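Local coordinates for putative exported protein (Bacteroides fragilis, PDB 4RAA), which is of unknown function but adopts a six-bladed beta-propeller fold of the YWTD superfamily and is probably an exported lipoprotein, at residues V268-M271 and K276-G279. Numbering follows the deposited sequence.
Sequences VCYM and KYIG
Y270 and Y277 face each other as a hydrogen-bonded pair in an antiparallel beta hairpin, the middle two strands of a four-stranded propeller blade, and illustrate how a cross-strand aromatic pair can pack without stacking. The Y270 ring leans over the neighbouring strand and lays one face on the first side-chain carbon of Y277, with Y277 CB 3.6 Å from the ring centroid of Y270 in a CH-pi contact set off toward the rim. CG of Y270 stands between its backbone N and carbonyl carbon (chi1 64°), which swings the ring across the hairpin. In Y277, CG sits anti to the carbonyl carbon (chi1 -63°) and carries the ring away from the partner strand, which leaves the two rings nearly parallel at 14° but slid apart with little overlap.

Beneath them the backbones are paired reciprocally: Y277 N reaches Y270 O at 2.9 Å, nearly straight, and Y270 N gives a longer bond of 3.1 Å to Y277 O. Two residues along, V268 and G279 form the next hydrogen-bonded pair, and glycine places no side chain beside the Y270 ring. The phenol of Y270 is held by a hydrogen bond from OH to N290 OD1, while the ring of F222 meets that of Y270 with the planes clearly inclined. On the opposite face of the sheet, I278 packs against F296 of helix 293-299 and both C269 and I278 touch F308; there C269 SG lies 3.9 Å from I278 CD1.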
ATOM      1  N   VAL A 268     -33.508  13.994  -5.648  1.00 34.47           N
ATOM      2  CA  VAL A 268     -32.585  14.755  -6.488  1.00 34.73           C
ATOM      3  C   VAL A 268     -32.540  16.211  -6.016  1.00 36.16           C
ATOM      4  O   VAL A 268     -33.465  16.971  -6.289  1.00 36.95           O
ATOM      5  CB  VAL A 268     -32.999  14.715  -7.987  1.00 35.18           C
ATOM      6  CG1 VAL A 268     -31.862  15.230  -8.868  1.00 34.66           C
ATOM      7  CG2 VAL A 268     -33.392  13.305  -8.415  1.00 36.96           C
ATOM      8  N   CYS A 269     -31.496  16.589  -5.279  1.00 37.46           N
ATOM      9  CA  CYS A 269     -31.309  17.995  -4.899  1.00 40.05           C
ATOM     10  C   CYS A 269     -30.562  18.639  -6.037  1.00 38.50           C
ATOM     11  O   CYS A 269     -29.706  17.994  -6.641  1.00 39.16           O
ATOM     12  CB  CYS A 269     -30.514  18.164  -3.619  1.00 42.66           C
ATOM     13  SG  CYS A 269     -31.355  17.456  -2.207  1.00 50.84           S
ATOM     14  N   TYR A 270     -30.907  19.885  -6.340  1.00 37.55           N
ATOM     15  CA  TYR A 270     -30.252  20.648  -7.399  1.00 37.69           C
ATOM     16  C   TYR A 270     -30.379  22.166  -7.210  1.00 39.58           C
ATOM     17  O   TYR A 270     -31.120  22.623  -6.341  1.00 39.13           O
ATOM     18  CB  TYR A 270     -30.771  20.208  -8.782  1.00 37.23           C
ATOM     19  CG  TYR A 270     -32.237  20.460  -9.051  1.00 36.91           C
ATOM     20  CD1 TYR A 270     -33.210  19.525  -8.691  1.00 36.35           C
ATOM     21  CD2 TYR A 270     -32.657  21.631  -9.697  1.00 38.13           C
ATOM     22  CE1 TYR A 270     -34.567  19.759  -8.945  1.00 37.02           C
ATOM     23  CE2 TYR A 270     -34.011  21.873  -9.962  1.00 38.50           C
ATOM     24  CZ  TYR A 270     -34.960  20.932  -9.593  1.00 37.46           C
ATOM     25  OH  TYR A 270     -36.282  21.172  -9.856  1.00 37.04           O
HETATM   26  N   MSE A 271     -29.640  22.922  -8.022  1.00 42.29           N
HETATM   27  CA  MSE A 271     -29.640  24.384  -7.983  1.00 46.13           C
HETATM   28  C   MSE A 271     -29.981  24.961  -9.331  1.00 47.34           C
HETATM   29  O   MSE A 271     -29.581  24.417 -10.368  1.00 44.97           O
HETATM   30  CB  MSE A 271     -28.275  24.820  -7.505  1.00 51.05           C
HETATM   31  CG  MSE A 271     -28.082  24.480  -6.027  1.00 56.80           C
HETATM   32 SE   MSE A 271     -27.288  26.053  -5.163  0.75 70.07          SE
HETATM   33  CE  MSE A 271     -25.917  24.998  -4.198  1.00 66.13           C
ATOM     34  N   LYS A 276     -32.255  26.584  -4.242  1.00 44.26           N
ATOM     35  CA  LYS A 276     -32.199  25.122  -4.022  1.00 42.78           C
ATOM     36  C   LYS A 276     -33.569  24.461  -4.196  1.00 41.26           C
ATOM     37  O   LYS A 276     -34.554  24.922  -3.622  1.00 43.74           O
ATOM     38  CB  LYS A 276     -31.703  24.801  -2.606  1.00 44.06           C
ATOM     39  CG  LYS A 276     -30.324  25.338  -2.254  1.00 45.94           C
ATOM     40  CD  LYS A 276     -30.042  25.170  -0.771  1.00 47.85           C
ATOM     41  CE  LYS A 276     -28.706  25.785  -0.400  1.00 51.30           C
ATOM     42  NZ  LYS A 276     -28.410  25.627   1.051  1.00 53.52           N
ATOM     43  N   TYR A 277     -33.610  23.371  -4.959  1.00 39.62           N
ATOM     44  CA  TYR A 277     -34.828  22.584  -5.222  1.00 38.91           C
ATOM     45  C   TYR A 277     -34.607  21.121  -4.874  1.00 37.40           C
ATOM     46  O   TYR A 277     -33.467  20.673  -4.758  1.00 36.38           O
ATOM     47  CB  TYR A 277     -35.210  22.663  -6.706  1.00 39.11           C
ATOM     48  CG  TYR A 277     -35.552  24.053  -7.179  1.00 39.93           C
ATOM     49  CD1 TYR A 277     -34.552  24.921  -7.621  1.00 40.56           C
ATOM     50  CD2 TYR A 277     -36.874  24.513  -7.178  1.00 40.94           C
ATOM     51  CE1 TYR A 277     -34.852  26.210  -8.046  1.00 42.81           C
ATOM     52  CE2 TYR A 277     -37.189  25.807  -7.605  1.00 42.58           C
ATOM     53  CZ  TYR A 277     -36.172  26.648  -8.037  1.00 43.66           C
ATOM     54  OH  TYR A 277     -36.444  27.917  -8.463  1.00 46.06           O
ATOM     55  N   ILE A 278     -35.704  20.387  -4.702  1.00 37.74           N
ATOM     56  CA  ILE A 278     -35.646  18.938  -4.477  1.00 36.93           C
ATOM     57  C   ILE A 278     -36.781  18.203  -5.193  1.00 36.97           C
ATOM     58  O   ILE A 278     -37.964  18.515  -5.009  1.00 37.07           O
ATOM     59  CB  ILE A 278     -35.578  18.537  -2.990  1.00 37.87           C
ATOM     60  CG1 ILE A 278     -35.458  17.002  -2.873  1.00 38.19           C
ATOM     61  CG2 ILE A 278     -36.769  19.073  -2.192  1.00 38.99           C
ATOM     62  CD1 ILE A 278     -35.069  16.509  -1.502  1.00 39.28           C
ATOM     63  N   GLY A 279     -36.381  17.212  -5.988  1.00 36.46           N
ATOM     64  CA  GLY A 279     -37.276  16.363  -6.755  1.00 37.20           C
ATOM     65  C   GLY A 279     -37.331  15.000  -6.094  1.00 37.09           C
ATOM     66  O   GLY A 279     -36.288  14.363  -5.904  1.00 36.98           O
TER